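Local coordinates for protein biotin transporter BioY (Lactococcus lactis subsp. cremoris, PDB 4DVE) that binds biotin and probably delivers it for uptake as the membrane-embedded S component of an energy-coupling factor (ECF) ABC transporter, at residues S125-V135 against A177-R188. Residues are numbered along the deposited sequence; the frame is centred on the assembly and turned at random.
Sequences SQNWFGELIIV and AILTVVIVRRLR
Over one face of the Arg185 guanidinium lies the start of helix 128-155, with Trp128 CB 3.7 Å from Arg185 NE, while Glu131 OE2 and the backbone at Ser125 meet its edge. This polar cluster belongs to a knobs-into-holes packing of two helices, 128-155 and 170-189, predicted to span the membrane, whose short segments cross at 133°, their axes 9.3 Å apart. The Glu131 side chain fills the hole bounded by Val181, Val184, Arg185 and Arg188. Its carboxylate is nearly coplanar with the Arg188 guanidinium, 26° apart, which permits an end-on, two-nitrogen salt bridge: Arg188 NH2 to Glu131 OE1 at 2.6 Å, and Arg188 NH1 to the syn lone pair of Glu131 OE2 at 3.3 Å. Arg185 NH1 approaches Glu131 OE2 nearly along its C-O bond, so two arginines grip one buried acid, which probably keeps it ionised. Ile122 O and Gly60 O accept from Arg185 and Arg188 respectively. Val181 is the reciprocal knob, its CG2 3.6 Å from Leu132 CA, and Val135 CG1 rests on Ala177 CB at 3.7 Å. Arg185 NH2 donates to Ser125 O at 2.8 Å, the donor tilted 22° from the carbonyl plane.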
loop_
_atom_site.group_PDB
_atom_site.type_symbol
_atom_site.label_atom_id
_atom_site.label_comp_id
_atom_site.label_asym_id
_atom_site.label_seq_id
_atom_site.Cartn_x
_atom_site.Cartn_y
_atom_site.Cartn_z
ATOM N N SER A 125 -4.033 7.092 -20.500
ATOM C CA SER A 125 -3.922 8.538 -20.748
ATOM C C SER A 125 -2.557 9.051 -20.301
ATOM O O SER A 125 -1.765 8.312 -19.709
ATOM C CB SER A 125 -4.999 9.275 -19.955
ATOM O OG SER A 125 -4.758 9.108 -18.562
ATOM N N GLN A 126 -2.316 10.335 -20.534
ATOM C CA GLN A 126 -1.149 11.028 -19.995
ATOM C C GLN A 126 -1.483 11.756 -18.664
ATOM O O GLN A 126 -0.745 12.646 -18.230
ATOM C CB GLN A 126 -0.632 12.051 -21.018
ATOM C CG GLN A 126 -0.136 11.450 -22.322
ATOM C CD GLN A 126 1.127 10.628 -22.148
ATOM O OE1 GLN A 126 1.091 9.486 -21.666
ATOM N NE2 GLN A 126 2.259 11.197 -22.551
ATOM N N ASN A 127 -2.590 11.377 -18.030
ATOM C CA ASN A 127 -3.067 12.059 -16.839
ATOM C C ASN A 127 -2.374 11.546 -15.553
ATOM O O ASN A 127 -2.978 10.872 -14.728
ATOM C CB ASN A 127 -4.588 11.917 -16.746
ATOM C CG ASN A 127 -5.196 12.823 -15.698
ATOM O OD1 ASN A 127 -4.519 13.698 -15.140
ATOM N ND2 ASN A 127 -6.482 12.628 -15.432
ATOM N N TRP A 128 -1.093 11.874 -15.413
ATOM C CA TRP A 128 -0.298 11.425 -14.280
ATOM C C TRP A 128 -0.728 12.156 -13.015
ATOM O O TRP A 128 -0.578 11.616 -11.916
ATOM C CB TRP A 128 1.203 11.589 -14.568
ATOM C CG TRP A 128 1.678 13.009 -14.748
ATOM C CD1 TRP A 128 1.995 13.659 -15.936
ATOM C CD2 TRP A 128 1.926 14.006 -13.687
ATOM N NE1 TRP A 128 2.395 14.959 -15.692
ATOM C CE2 TRP A 128 2.381 15.217 -14.354
ATOM C CE3 TRP A 128 1.815 14.002 -12.299
ATOM C CZ2 TRP A 128 2.699 16.368 -13.643
ATOM C CZ3 TRP A 128 2.142 15.160 -11.598
ATOM C CH2 TRP A 128 2.571 16.314 -12.255
ATOM N N PHE A 129 -1.297 13.358 -13.153
ATOM C CA PHE A 129 -1.795 14.083 -11.980
ATOM C C PHE A 129 -3.069 13.439 -11.419
ATOM O O PHE A 129 -3.188 13.306 -10.202
ATOM C CB PHE A 129 -2.014 15.587 -12.220
ATOM C CG PHE A 129 -2.243 16.359 -10.941
ATOM C CD1 PHE A 129 -1.259 16.399 -9.957
ATOM C CD2 PHE A 129 -3.443 17.016 -10.706
ATOM C CE1 PHE A 129 -1.455 17.090 -8.764
ATOM C CE2 PHE A 129 -3.651 17.697 -9.515
ATOM C CZ PHE A 129 -2.657 17.736 -8.540
ATOM N N GLY A 130 -4.001 13.057 -12.299
ATOM C CA GLY A 130 -5.136 12.203 -11.920
ATOM C C GLY A 130 -4.700 10.933 -11.170
ATOM O O GLY A 130 -5.248 10.594 -10.120
ATOM N N GLU A 131 -3.692 10.251 -11.683
ATOM C CA GLU A 131 -3.194 9.056 -11.026
ATOM C C GLU A 131 -2.678 9.379 -9.614
ATOM O O GLU A 131 -2.963 8.634 -8.658
ATOM C CB GLU A 131 -2.084 8.394 -11.853
ATOM C CG GLU A 131 -1.510 7.101 -11.261
ATOM C CD GLU A 131 -1.029 6.127 -12.335
ATOM O OE1 GLU A 131 -0.533 5.015 -12.008
ATOM O OE2 GLU A 131 -1.146 6.470 -13.530
ATOM N N LEU A 132 -1.932 10.478 -9.494
ATOM C CA LEU A 132 -1.365 10.904 -8.215
ATOM C C LEU A 132 -2.479 11.199 -7.196
ATOM O O LEU A 132 -2.375 10.833 -6.033
ATOM C CB LEU A 132 -0.442 12.131 -8.376
ATOM C CG LEU A 132 0.167 12.714 -7.085
ATOM C CD1 LEU A 132 0.929 11.662 -6.272
ATOM C CD2 LEU A 132 1.065 13.921 -7.387
ATOM N N ILE A 133 -3.549 11.834 -7.652
ATOM C CA ILE A 133 -4.651 12.135 -6.764
ATOM C C ILE A 133 -5.348 10.854 -6.282
ATOM O O ILE A 133 -5.694 10.753 -5.111
ATOM C CB ILE A 133 -5.648 13.117 -7.405
ATOM C CG1 ILE A 133 -4.967 14.479 -7.665
ATOM C CG2 ILE A 133 -6.894 13.258 -6.530
ATOM C CD1 ILE A 133 -4.183 15.051 -6.480
ATOM N N ILE A 134 -5.547 9.886 -7.175
ATOM C CA ILE A 134 -6.107 8.574 -6.787
ATOM C C ILE A 134 -5.204 7.870 -5.767
ATOM O O ILE A 134 -5.680 7.325 -4.739
ATOM C CB ILE A 134 -6.370 7.676 -8.025
ATOM C CG1 ILE A 134 -7.467 8.298 -8.894
ATOM C CG2 ILE A 134 -6.750 6.238 -7.626
ATOM C CD1 ILE A 134 -7.435 7.783 -10.335
ATOM N N VAL A 135 -3.899 7.908 -6.008
ATOM C CA VAL A 135 -2.963 7.288 -5.084
ATOM C C VAL A 135 -2.994 8.004 -3.724
ATOM O O VAL A 135 -3.026 7.362 -2.683
ATOM C CB VAL A 135 -1.524 7.208 -5.661
ATOM C CG1 VAL A 135 -0.529 6.771 -4.574
ATOM C CG2 VAL A 135 -1.486 6.248 -6.863
ATOM N N ALA A 177 3.822 8.676 -2.492
ATOM C CA ALA A 177 2.786 8.662 -3.527
ATOM C C ALA A 177 3.331 9.208 -4.865
ATOM O O ALA A 177 2.990 8.674 -5.938
ATOM C CB ALA A 177 1.555 9.459 -3.082
ATOM N N ILE A 178 4.161 10.263 -4.794
ATOM C CA ILE A 178 4.761 10.869 -5.980
ATOM C C ILE A 178 5.714 9.871 -6.629
ATOM O O ILE A 178 5.710 9.703 -7.864
ATOM C CB ILE A 178 5.611 12.145 -5.693
ATOM C CG1 ILE A 178 4.823 13.321 -5.094
ATOM C CG2 ILE A 178 6.305 12.636 -6.941
ATOM C CD1 ILE A 178 3.416 13.496 -5.572
ATOM N N LEU A 179 6.563 9.250 -5.815
ATOM C CA LEU A 179 7.514 8.260 -6.341
ATOM C C LEU A 179 6.764 7.060 -6.914
ATOM O O LEU A 179 7.205 6.463 -7.910
ATOM C CB LEU A 179 8.493 7.789 -5.253
ATOM C CG LEU A 179 9.573 8.801 -4.860
ATOM C CD1 LEU A 179 10.268 8.390 -3.558
ATOM C CD2 LEU A 179 10.577 8.945 -6.004
ATOM N N THR A 180 5.654 6.693 -6.262
ATOM C CA THR A 180 4.775 5.630 -6.773
ATOM C C THR A 180 4.313 5.921 -8.206
ATOM O O THR A 180 4.464 5.084 -9.097
ATOM C CB THR A 180 3.553 5.384 -5.858
ATOM O OG1 THR A 180 3.983 4.768 -4.626
ATOM C CG2 THR A 180 2.510 4.480 -6.554
ATOM N N VAL A 181 3.783 7.114 -8.437
ATOM C CA VAL A 181 3.289 7.463 -9.769
ATOM C C VAL A 181 4.434 7.455 -10.792
ATOM O O VAL A 181 4.309 6.835 -11.866
ATOM C CB VAL A 181 2.494 8.774 -9.773
ATOM C CG1 VAL A 181 2.030 9.147 -11.203
ATOM C CG2 VAL A 181 1.304 8.640 -8.828
ATOM N N VAL A 182 5.561 8.086 -10.442
ATOM C CA VAL A 182 6.733 8.111 -11.334
ATOM C C VAL A 182 7.204 6.687 -11.685
ATOM O O VAL A 182 7.356 6.341 -12.866
ATOM C CB VAL A 182 7.924 8.889 -10.712
ATOM C CG1 VAL A 182 9.149 8.788 -11.612
ATOM C CG2 VAL A 182 7.560 10.360 -10.481
ATOM N N ILE A 183 7.424 5.865 -10.660
ATOM C CA ILE A 183 7.897 4.492 -10.856
ATOM C C ILE A 183 6.906 3.628 -11.659
ATOM O O ILE A 183 7.300 2.995 -12.668
ATOM C CB ILE A 183 8.253 3.822 -9.529
ATOM C CG1 ILE A 183 9.507 4.470 -8.926
ATOM C CG2 ILE A 183 8.507 2.329 -9.690
ATOM C CD1 ILE A 183 9.676 4.124 -7.445
ATOM N N VAL A 184 5.631 3.627 -11.265
ATOM C CA VAL A 184 4.676 2.770 -11.950
ATOM C C VAL A 184 4.405 3.209 -13.394
ATOM O O VAL A 184 4.291 2.335 -14.264
ATOM C CB VAL A 184 3.358 2.470 -11.191
ATOM C CG1 VAL A 184 3.612 2.195 -9.714
ATOM C CG2 VAL A 184 2.343 3.550 -11.414
ATOM N N ARG A 185 4.324 4.516 -13.660
ATOM C CA ARG A 185 4.076 4.991 -15.039
ATOM C C ARG A 185 5.247 4.590 -15.951
ATOM O O ARG A 185 5.029 4.168 -17.087
ATOM C CB ARG A 185 3.853 6.512 -15.164
ATOM C CG ARG A 185 2.917 7.194 -14.193
ATOM C CD ARG A 185 1.490 7.466 -14.614
ATOM N NE ARG A 185 1.362 8.091 -15.892
ATOM C CZ ARG A 185 0.212 8.230 -16.538
ATOM N NH1 ARG A 185 -0.947 7.832 -16.006
ATOM N NH2 ARG A 185 0.222 8.779 -17.734
ATOM N N ARG A 186 6.481 4.725 -15.458
ATOM C CA ARG A 186 7.656 4.198 -16.169
ATOM C C ARG A 186 7.587 2.694 -16.434
ATOM O O ARG A 186 7.815 2.248 -17.566
ATOM C CB ARG A 186 8.965 4.492 -15.429
ATOM C CG ARG A 186 9.701 5.704 -15.942
ATOM C CD ARG A 186 10.791 6.137 -14.975
ATOM N NE ARG A 186 11.101 7.561 -15.112
ATOM C CZ ARG A 186 11.921 8.241 -14.315
ATOM N NH1 ARG A 186 12.532 7.642 -13.290
ATOM N NH2 ARG A 186 12.127 9.538 -14.544
ATOM N N LEU A 187 7.327 1.909 -15.399
ATOM C CA LEU A 187 7.192 0.464 -15.571
ATOM C C LEU A 187 6.112 0.084 -16.588
ATOM O O LEU A 187 6.284 -0.885 -17.316
ATOM C CB LEU A 187 6.943 -0.257 -14.262
ATOM C CG LEU A 187 8.146 -0.325 -13.324
ATOM C CD1 LEU A 187 7.686 -0.968 -12.019
ATOM C CD2 LEU A 187 9.354 -1.066 -13.918
ATOM N N ARG A 188 5.027 0.858 -16.640
ATOM C CA ARG A 188 3.941 0.584 -17.551
ATOM C C ARG A 188 4.162 1.037 -18.993
ATOM O O ARG A 188 3.521 0.502 -19.878
ATOM C CB ARG A 188 2.687 1.300 -17.124
ATOM C CG ARG A 188 1.850 0.644 -16.034
ATOM C CD ARG A 188 0.435 1.161 -16.267
ATOM N NE ARG A 188 -0.100 1.524 -15.034
ATOM C CZ ARG A 188 -0.311 2.753 -14.573
ATOM N NH1 ARG A 188 -0.183 3.885 -15.278
ATOM N NH2 ARG A 188 -0.716 2.796 -13.351
#